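Local coordinates for tryptophan decarboxylase 1 (Oryza sativa subsp. japonica, PDB 6KHO), which decarboxylates L-tryptophan to tryptamine and 5-hydroxy-L-tryptophan to serotonin with pyridoxal 5'-phosphate as cofactor, working as a homodimer, at residues A27-V30 and R31-H35; A189-R193 and S194-G198; R420-D423 and R424-V427. All blocks are in the same frame, centred on the assembly; numbering follows the deposited sequence.

Interaction 1: A27-V30 and R31-H35; sequences ADDV and RSYLH
R31 N donates to A27 O at 3.1 Å, setting the i-to-i+4 pattern that S32, Y33 and L34 continue against D28, D29 and V30. The R31 side chain runs out extended, and its guanidinium meets the next turn of its own helix: H35 NE2 lies 3.3 Å above the guanidinium plane, over its centre. At S32 the backbone bond to D28 O is 3.0 Å long, while the hydroxyl shares a water with D29. That water donates to D29 OD1 at 2.8 Å and sits 3.1 Å from S32 OG, so a polar bridge joins the two side chains one turn apart. Y33 packs against D29. Both D29 and Y33 hold CG anti to the carbonyl carbon (chi1 -75° and -68°) and therefore run side by side. D29 CB comes over one ring face, 4.1 Å from the Y33 centroid, as a CH-pi contact offset toward the rim, and the carboxylate plane is turned only 18° from that of the ring. L34 bonds through N to V30 O, and its CD1 lies alongside V30 CG1 at 4.2 Å. Beyond the two segments, N26 OD1 accepts from D29 N, Y33 stacks on F77, and H35 meets H35 of the second subunit. These are the first turns of an amphipathic alpha-helix, 27-47, which packs on the second subunit, as the N-terminal helices do in related group II decarboxylases.

Interaction 2: A189-R193 and S194-G198; sequences AALRR and SGSDG
S194 holds A190 O with two donors: its backbone N and its hydroxyl OG, each at 2.9 Å. They arrive from opposite faces of the carbonyl plane, the hydroxyl being the more tilted of the two at 32°. The S194 torsion accounts for this double grip, since chi1 of 74° sets OG between the backbone N and the carbonyl carbon and folds it back over the last turn. Close by, L191 does two jobs. Its carbonyl O accepts from S196 N at 3.1 Å, in the carbonyl plane, and its CD2 meets S196 CB at 3.6 Å. Together with positive phi at G195 and the weak bond from G195 N to R192 O at 3.4 Å, this is a Schellman motif ending helix 175-194, with L191 and S196 making the apolar touch across it. This inner side rests on the central sheet, where A190 and L191 touch L205, and A190 and S194 touch T264 and V262 respectively. The outer side is looser and largely exposed. The R193 chain bends at chi3 and brings its guanidinium back along the helix, with A189 O 3.6 Å above its plane and offset toward the rim. In the loop beyond, S196 OG accepts from G201 N, while L191 CD1 approaches G198 O no closer than 4.4 Å.

Interaction 3: R420-D423 and R424-V427; sequences RGDD and RFEV
D422 and R424 meet because D422 holds CG anti to its backbone nitrogen (chi1 -169°), which swings the carboxylate forward over the turn, while R424 bends at chi3 (-70°) to bring its guanidinium back. The grip is side-on and two-pronged: R424 NE donates to D422 OD1 at 3.1 Å, and R424 NH2 to D422 OD2 at 2.9 Å. Each oxygen offers its syn lone pair, yet the match is imperfect, for the two planes stand 33° apart. OD1 takes a second bond on its anti lone pair, from R424 N at 3.0 Å; this side chain to i+2 backbone bond makes an Asx turn. It is superimposed on a type I beta turn from D422 to F425, closed by F425 N to D422 O at 3.0 Å. One aspartate thus fixes both the backbone and the arginine, and three bonds, two on OD1 and one on OD2, should hold the carboxylate against rotation. OD1 also lies at the edge of the F425 ring, 3.4 Å from CD2. Farther along, R420 and V427 cross at about a right angle: V427 CB sits over one face of the guanidinium, with CG1 3.6 Å from R420 NH2, while E416 holds that same nitrogen in a salt bridge. The turn carries the chain from helix 386-420 into strand 425-427, an outer strand of the four-stranded antiparallel sheet. There R424 and E426 make backbone hydrogen bonds to R441 and R439, and F425 meets W502 of helix 495-513 edge-to-face.

The three contacts are local, do not touch, and lie in series along the chain: centres of interactions 1 and 2 are about 57 Å apart, and interaction 3 lies about 54 Å from each. Nearest atoms come no closer than about 40 Å, between interactions 2 and 3. Interaction 1 belongs to the N-terminal helix at the subunit interface, interaction 2 to a helix end beside the seven-stranded sheet, and interaction 3 to the edge of the four-stranded sheet. None is at the cofactor site. Interaction 2 ends the same helix, 175-194, whose first residues T175 and S176 lie in the pyridoxal 5'-phosphate pocket.

Interaction 1: A27-V30 and R31-H35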
ATOM      1  N   ALA A  27       5.800  22.992 -16.859  1.00 34.26           N
ATOM      2  CA  ALA A  27       4.413  23.091 -17.308  1.00 33.94           C
ATOM      3  C   ALA A  27       4.200  22.387 -18.642  1.00 33.88           C
ATOM      4  O   ALA A  27       3.193  21.694 -18.827  1.00 34.06           O
ATOM      5  CB  ALA A  27       4.004  24.561 -17.420  1.00 31.02           C
ATOM      6  N   ASP A  28       5.126  22.570 -19.588  1.00 35.62           N
ATOM      7  CA  ASP A  28       4.967  21.978 -20.914  1.00 38.23           C
ATOM      8  C   ASP A  28       4.879  20.454 -20.836  1.00 33.09           C
ATOM      9  O   ASP A  28       3.997  19.841 -21.451  1.00 31.10           O
ATOM     10  CB  ASP A  28       6.127  22.401 -21.820  1.00 39.95           C
ATOM     11  CG  ASP A  28       6.017  23.859 -22.286  1.00 45.33           C
ATOM     12  OD1 ASP A  28       5.018  24.540 -21.956  1.00 44.81           O
ATOM     13  OD2 ASP A  28       6.943  24.324 -22.982  1.00 53.90           O
ATOM     14  N   ASP A  29       5.806  19.826 -20.100  1.00 31.61           N
ATOM     15  CA  ASP A  29       5.833  18.365 -20.013  1.00 32.20           C
ATOM     16  C   ASP A  29       4.628  17.818 -19.259  1.00 30.64           C
ATOM     17  O   ASP A  29       4.073  16.775 -19.638  1.00 27.80           O
ATOM     18  CB  ASP A  29       7.116  17.890 -19.329  1.00 32.28           C
ATOM     19  CG  ASP A  29       8.341  17.994 -20.224  1.00 41.34           C
ATOM     20  OD1 ASP A  29       8.232  18.506 -21.367  1.00 42.06           O
ATOM     21  OD2 ASP A  29       9.422  17.559 -19.763  1.00 48.88           O
ATOM     22  N   VAL A  30       4.240  18.472 -18.160  1.00 26.53           N
ATOM     23  CA  VAL A  30       3.082  18.006 -17.404  1.00 30.48           C
ATOM     24  C   VAL A  30       1.858  17.938 -18.307  1.00 28.17           C
ATOM     25  O   VAL A  30       1.155  16.924 -18.359  1.00 27.42           O
ATOM     26  CB  VAL A  30       2.836  18.900 -16.174  1.00 29.20           C
ATOM     27  CG1 VAL A  30       1.469  18.593 -15.559  1.00 28.90           C
ATOM     28  CG2 VAL A  30       3.935  18.681 -15.140  1.00 27.10           C
ATOM     29  N   ARG A  31       1.618  18.988 -19.083  1.00 29.05           N
ATOM     30  CA  ARG A  31       0.433  18.984 -19.933  1.00 32.88           C
ATOM     31  C   ARG A  31       0.558  17.961 -21.064  1.00 30.13           C
ATOM     32  O   ARG A  31      -0.388  17.225 -21.346  1.00 32.15           O
ATOM     33  CB  ARG A  31       0.181  20.382 -20.500  1.00 37.28           C
ATOM     34  CG  ARG A  31      -1.160  20.519 -21.220  1.00 44.79           C
ATOM     35  CD  ARG A  31      -1.354  21.936 -21.774  1.00 49.57           C
ATOM     36  NE  ARG A  31      -2.563  22.061 -22.591  1.00 55.94           N
ATOM     37  CZ  ARG A  31      -2.629  21.761 -23.887  1.00 58.72           C
ATOM     38  NH1 ARG A  31      -1.553  21.309 -24.521  1.00 58.83           N
ATOM     39  NH2 ARG A  31      -3.772  21.914 -24.551  1.00 58.30           N
ATOM     40  N   SER A  32       1.706  17.914 -21.744  1.00 30.58           N
ATOM     41  CA  SER A  32       1.743  17.059 -22.925  1.00 31.69           C
ATOM     42  C   SER A  32       1.871  15.579 -22.558  1.00 27.96           C
ATOM     43  O   SER A  32       1.219  14.743 -23.189  1.00 29.20           O
ATOM     44  CB  SER A  32       2.850  17.499 -23.884  1.00 32.94           C
ATOM     45  OG  SER A  32       4.132  17.185 -23.418  1.00 37.03           O
ATOM     46  N   TYR A  33       2.679  15.224 -21.544  1.00 28.48           N
ATOM     47  CA  TYR A  33       2.737  13.816 -21.137  1.00 28.62           C
ATOM     48  C   TYR A  33       1.359  13.321 -20.727  1.00 30.16           C
ATOM     49  O   TYR A  33       0.940  12.219 -21.113  1.00 28.06           O
ATOM     50  CB  TYR A  33       3.701  13.599 -19.968  1.00 27.27           C
ATOM     51  CG  TYR A  33       5.196  13.779 -20.187  1.00 29.50           C
ATOM     52  CD1 TYR A  33       5.719  14.543 -21.237  1.00 29.92           C
ATOM     53  CD2 TYR A  33       6.089  13.203 -19.296  1.00 28.84           C
ATOM     54  CE1 TYR A  33       7.098  14.709 -21.380  1.00 31.10           C
ATOM     55  CE2 TYR A  33       7.452  13.366 -19.423  1.00 29.54           C
ATOM     56  CZ  TYR A  33       7.954  14.115 -20.457  1.00 31.70           C
ATOM     57  OH  TYR A  33       9.322  14.243 -20.544  1.00 34.61           O
ATOM     58  N   LEU A  34       0.636  14.113 -19.923  1.00 25.46           N
ATOM     59  CA  LEU A  34      -0.672  13.655 -19.454  1.00 26.36           C
ATOM     60  C   LEU A  34      -1.694  13.604 -20.586  1.00 28.49           C
ATOM     61  O   LEU A  34      -2.550  12.708 -20.605  1.00 27.00           O
ATOM     62  CB  LEU A  34      -1.167  14.537 -18.302  1.00 25.88           C
ATOM     63  CG  LEU A  34      -0.344  14.390 -17.012  1.00 29.86           C
ATOM     64  CD1 LEU A  34      -0.956  15.194 -15.875  1.00 29.05           C
ATOM     65  CD2 LEU A  34      -0.198  12.922 -16.575  1.00 28.00           C
ATOM     66  N   HIS A  35      -1.624  14.542 -21.545  1.00 29.16           N
ATOM     67  CA  HIS A  35      -2.528  14.476 -22.693  1.00 30.66           C
ATOM     68  C   HIS A  35      -2.272  13.218 -23.513  1.00 30.99           C
ATOM     69  O   HIS A  35      -3.211  12.582 -24.006  1.00 29.72           O
ATOM     70  CB  HIS A  35      -2.379  15.734 -23.568  1.00 30.28           C
ATOM     71  CG  HIS A  35      -3.113  16.923 -23.026  1.00 40.75           C
ATOM     72  ND1 HIS A  35      -4.174  16.804 -22.151  1.00 40.81           N
ATOM     73  CD2 HIS A  35      -2.947  18.251 -23.232  1.00 46.33           C
ATOM     74  CE1 HIS A  35      -4.624  18.006 -21.837  1.00 37.72           C
ATOM     75  NE2 HIS A  35      -3.896  18.901 -22.477  1.00 48.47           N
TER
HETATM   76  O   HOH W   1       6.722  18.819 -23.664  1.00 49.45           O

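Interaction 2: A189-R193 and S194-G198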
ATOM      1  N   ALA A 189      -4.365  -7.963  22.986  1.00 27.70           N
ATOM      2  CA  ALA A 189      -5.337  -8.000  24.072  1.00 30.46           C
ATOM      3  C   ALA A 189      -5.377  -9.376  24.724  1.00 31.67           C
ATOM      4  O   ALA A 189      -5.465  -9.483  25.955  1.00 31.85           O
ATOM      5  CB  ALA A 189      -6.718  -7.607  23.548  1.00 30.84           C
ATOM      6  N   ALA A 190      -5.305 -10.440  23.918  1.00 26.57           N
ATOM      7  CA  ALA A 190      -5.342 -11.795  24.461  1.00 33.43           C
ATOM      8  C   ALA A 190      -4.113 -12.081  25.319  1.00 33.31           C
ATOM      9  O   ALA A 190      -4.227 -12.640  26.419  1.00 31.60           O
ATOM     10  CB  ALA A 190      -5.460 -12.814  23.321  1.00 29.68           C
ATOM     11  N   LEU A 191      -2.927 -11.713  24.827  1.00 29.08           N
ATOM     12  CA  LEU A 191      -1.702 -11.885  25.604  1.00 33.88           C
ATOM     13  C   LEU A 191      -1.766 -11.132  26.928  1.00 33.86           C
ATOM     14  O   LEU A 191      -1.342 -11.642  27.967  1.00 34.11           O
ATOM     15  CB  LEU A 191      -0.497 -11.403  24.798  1.00 29.97           C
ATOM     16  CG  LEU A 191      -0.091 -12.234  23.576  1.00 34.07           C
ATOM     17  CD1 LEU A 191       1.091 -11.557  22.837  1.00 32.31           C
ATOM     18  CD2 LEU A 191       0.232 -13.673  23.990  1.00 33.97           C
ATOM     19  N   ARG A 192      -2.284  -9.911  26.905  1.00 32.24           N
ATOM     20  CA  ARG A 192      -2.329  -9.109  28.119  1.00 34.36           C
ATOM     21  C   ARG A 192      -3.282  -9.722  29.145  1.00 34.55           C
ATOM     22  O   ARG A 192      -2.926  -9.891  30.320  1.00 35.09           O
ATOM     23  CB  ARG A 192      -2.734  -7.682  27.748  1.00 29.50           C
ATOM     24  CG  ARG A 192      -3.014  -6.755  28.901  1.00 32.44           C
ATOM     25  CD  ARG A 192      -3.642  -5.469  28.358  1.00 32.79           C
ATOM     26  NE  ARG A 192      -2.660  -4.647  27.656  1.00 41.53           N
ATOM     27  CZ  ARG A 192      -2.855  -4.067  26.473  1.00 46.84           C
ATOM     28  NH1 ARG A 192      -4.011  -4.219  25.826  1.00 42.66           N
ATOM     29  NH2 ARG A 192      -1.882  -3.329  25.943  1.00 41.26           N
ATOM     30  N   ARG A 193      -4.493 -10.089  28.719  1.00 30.00           N
ATOM     31  CA  ARG A 193      -5.475 -10.568  29.684  1.00 33.66           C
ATOM     32  C   ARG A 193      -5.192 -11.993  30.155  1.00 37.34           C
ATOM     33  O   ARG A 193      -5.556 -12.343  31.284  1.00 36.76           O
ATOM     34  CB  ARG A 193      -6.886 -10.463  29.101  1.00 38.07           C
ATOM     35  CG  ARG A 193      -7.213 -11.471  28.018  1.00 40.74           C
ATOM     36  CD  ARG A 193      -8.621 -11.241  27.446  1.00 43.97           C
ATOM     37  NE  ARG A 193      -8.931  -9.823  27.231  1.00 48.49           N
ATOM     38  CZ  ARG A 193      -9.248  -9.276  26.053  1.00 51.12           C
ATOM     39  NH1 ARG A 193      -9.297 -10.024  24.945  1.00 45.29           N
ATOM     40  NH2 ARG A 193      -9.519  -7.973  25.988  1.00 45.96           N
ATOM     41  N   SER A 194      -4.550 -12.824  29.332  1.00 35.67           N
ATOM     42  CA  SER A 194      -4.247 -14.202  29.713  1.00 38.36           C
ATOM     43  C   SER A 194      -2.959 -14.328  30.515  1.00 38.28           C
ATOM     44  O   SER A 194      -2.622 -15.430  30.952  1.00 41.14           O
ATOM     45  CB  SER A 194      -4.178 -15.100  28.473  1.00 35.11           C
ATOM     46  OG  SER A 194      -2.990 -14.870  27.737  1.00 39.24           O
ATOM     47  N   GLY A 195      -2.237 -13.237  30.737  1.00 37.11           N
ATOM     48  CA  GLY A 195      -1.059 -13.307  31.575  1.00 40.47           C
ATOM     49  C   GLY A 195       0.159 -13.906  30.908  1.00 45.51           C
ATOM     50  O   GLY A 195       0.975 -14.547  31.582  1.00 43.84           O
ATOM     51  N   SER A 196       0.302 -13.729  29.598  1.00 40.47           N
ATOM     52  CA  SER A 196       1.517 -14.158  28.920  1.00 43.06           C
ATOM     53  C   SER A 196       2.730 -13.454  29.527  1.00 45.43           C
ATOM     54  O   SER A 196       2.664 -12.280  29.906  1.00 44.93           O
ATOM     55  CB  SER A 196       1.406 -13.851  27.418  1.00 40.93           C
ATOM     56  OG  SER A 196       2.641 -14.024  26.737  1.00 41.38           O
ATOM     57  N   ASP A 197       3.836 -14.186  29.650  1.00 46.54           N
ATOM     58  CA  ASP A 197       5.109 -13.592  30.062  1.00 43.56           C
ATOM     59  C   ASP A 197       5.765 -13.054  28.793  1.00 46.79           C
ATOM     60  O   ASP A 197       6.474 -13.769  28.081  1.00 44.16           O
ATOM     61  CB  ASP A 197       5.991 -14.614  30.777  1.00 47.52           C
ATOM     62  CG  ASP A 197       5.325 -15.213  32.037  1.00 52.70           C
ATOM     63  OD1 ASP A 197       4.693 -14.459  32.817  1.00 49.77           O
ATOM     64  OD2 ASP A 197       5.452 -16.442  32.257  1.00 54.38           O
ATOM     65  N   GLY A 198       5.516 -11.779  28.491  1.00 47.70           N
ATOM     66  CA  GLY A 198       5.951 -11.246  27.208  1.00 45.07           C
ATOM     67  C   GLY A 198       5.205 -11.958  26.094  1.00 44.52           C
ATOM     68  O   GLY A 198       3.975 -12.064  26.128  1.00 42.23           O
TER

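Interaction 3: R420-D423 and R424-V427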
ATOM      1  N   ARG A 420     -28.935 -23.063 -16.589  1.00 51.97           N
ATOM      2  CA  ARG A 420     -29.960 -23.974 -16.092  1.00 55.30           C
ATOM      3  C   ARG A 420     -30.835 -24.537 -17.210  1.00 57.76           C
ATOM      4  O   ARG A 420     -31.431 -25.605 -17.031  1.00 60.11           O
ATOM      5  CB  ARG A 420     -30.823 -23.266 -15.038  1.00 55.26           C
ATOM      6  CG  ARG A 420     -30.125 -23.051 -13.688  1.00 48.87           C
ATOM      7  CD  ARG A 420     -31.064 -22.411 -12.670  1.00 50.59           C
ATOM      8  NE  ARG A 420     -30.362 -21.951 -11.469  1.00 49.17           N
ATOM      9  CZ  ARG A 420     -29.979 -22.747 -10.476  1.00 52.62           C
ATOM     10  NH1 ARG A 420     -30.230 -24.049 -10.535  1.00 52.36           N
ATOM     11  NH2 ARG A 420     -29.349 -22.247  -9.419  1.00 49.76           N
ATOM     12  N   GLY A 421     -30.914 -23.857 -18.353  1.00 55.53           N
ATOM     13  CA  GLY A 421     -31.660 -24.305 -19.511  1.00 55.57           C
ATOM     14  C   GLY A 421     -30.923 -25.260 -20.426  1.00 57.69           C
ATOM     15  O   GLY A 421     -31.406 -25.540 -21.527  1.00 61.77           O
ATOM     16  N   ASP A 422     -29.765 -25.767 -20.009  1.00 58.21           N
ATOM     17  CA  ASP A 422     -28.964 -26.687 -20.814  1.00 58.53           C
ATOM     18  C   ASP A 422     -28.601 -27.862 -19.921  1.00 60.01           C
ATOM     19  O   ASP A 422     -27.826 -27.705 -18.972  1.00 60.27           O
ATOM     20  CB  ASP A 422     -27.711 -25.998 -21.366  1.00 56.66           C
ATOM     21  CG  ASP A 422     -26.981 -26.829 -22.428  1.00 58.19           C
ATOM     22  OD1 ASP A 422     -26.546 -27.963 -22.129  1.00 59.03           O
ATOM     23  OD2 ASP A 422     -26.821 -26.336 -23.567  1.00 60.73           O
ATOM     24  N   ASP A 423     -29.153 -29.039 -20.229  1.00 59.98           N
ATOM     25  CA  ASP A 423     -28.999 -30.193 -19.353  1.00 62.21           C
ATOM     26  C   ASP A 423     -27.596 -30.777 -19.368  1.00 59.97           C
ATOM     27  O   ASP A 423     -27.321 -31.695 -18.587  1.00 59.84           O
ATOM     28  CB  ASP A 423     -30.016 -31.268 -19.724  1.00 65.71           C
ATOM     29  CG  ASP A 423     -31.392 -30.961 -19.182  1.00 72.73           C
ATOM     30  OD1 ASP A 423     -31.931 -29.878 -19.514  1.00 74.82           O
ATOM     31  OD2 ASP A 423     -31.924 -31.792 -18.411  1.00 78.03           O
ATOM     32  N   ARG A 424     -26.701 -30.277 -20.221  1.00 55.61           N
ATOM     33  CA  ARG A 424     -25.308 -30.691 -20.120  1.00 56.19           C
ATOM     34  C   ARG A 424     -24.600 -30.027 -18.948  1.00 54.49           C
ATOM     35  O   ARG A 424     -23.524 -30.485 -18.545  1.00 53.03           O
ATOM     36  CB  ARG A 424     -24.555 -30.360 -21.405  1.00 60.04           C
ATOM     37  CG  ARG A 424     -24.903 -31.202 -22.611  1.00 60.14           C
ATOM     38  CD  ARG A 424     -24.208 -30.636 -23.831  1.00 55.31           C
ATOM     39  NE  ARG A 424     -24.795 -29.360 -24.234  1.00 55.49           N
ATOM     40  CZ  ARG A 424     -24.257 -28.548 -25.135  1.00 57.30           C
ATOM     41  NH1 ARG A 424     -23.112 -28.878 -25.713  1.00 54.51           N
ATOM     42  NH2 ARG A 424     -24.858 -27.407 -25.453  1.00 58.92           N
ATOM     43  N   PHE A 425     -25.175 -28.960 -18.401  1.00 55.21           N
ATOM     44  CA  PHE A 425     -24.518 -28.142 -17.394  1.00 55.72           C
ATOM     45  C   PHE A 425     -25.319 -28.151 -16.101  1.00 53.42           C
ATOM     46  O   PHE A 425     -26.532 -28.381 -16.100  1.00 55.13           O
ATOM     47  CB  PHE A 425     -24.351 -26.696 -17.895  1.00 50.22           C
ATOM     48  CG  PHE A 425     -23.485 -26.575 -19.115  1.00 50.11           C
ATOM     49  CD1 PHE A 425     -22.110 -26.466 -18.994  1.00 47.69           C
ATOM     50  CD2 PHE A 425     -24.044 -26.579 -20.383  1.00 51.32           C
ATOM     51  CE1 PHE A 425     -21.305 -26.352 -20.112  1.00 48.90           C
ATOM     52  CE2 PHE A 425     -23.247 -26.473 -21.509  1.00 53.05           C
ATOM     53  CZ  PHE A 425     -21.871 -26.361 -21.374  1.00 51.05           C
ATOM     54  N   GLU A 426     -24.628 -27.885 -14.996  1.00 54.15           N
ATOM     55  CA  GLU A 426     -25.271 -27.692 -13.705  1.00 53.34           C
ATOM     56  C   GLU A 426     -24.706 -26.451 -13.029  1.00 47.92           C
ATOM     57  O   GLU A 426     -23.520 -26.141 -13.174  1.00 47.91           O
ATOM     58  CB  GLU A 426     -25.096 -28.910 -12.786  1.00 53.86           C
ATOM     59  CG  GLU A 426     -23.661 -29.373 -12.585  1.00 54.86           C
ATOM     60  CD  GLU A 426     -23.562 -30.531 -11.597  1.00 59.34           C
ATOM     61  OE1 GLU A 426     -24.503 -30.686 -10.787  1.00 60.59           O
ATOM     62  OE2 GLU A 426     -22.552 -31.276 -11.629  1.00 58.47           O
ATOM     63  N   VAL A 427     -25.568 -25.735 -12.313  1.00 46.49           N
ATOM     64  CA  VAL A 427     -25.146 -24.640 -11.447  1.00 49.99           C
ATOM     65  C   VAL A 427     -24.823 -25.245 -10.088  1.00 46.87           C
ATOM     66  O   VAL A 427     -25.691 -25.847  -9.452  1.00 48.34           O
ATOM     67  CB  VAL A 427     -26.229 -23.557 -11.333  1.00 49.08           C
ATOM     68  CG1 VAL A 427     -25.858 -22.541 -10.254  1.00 49.53           C
ATOM     69  CG2 VAL A 427     -26.430 -22.861 -12.681  1.00 47.02           C
TER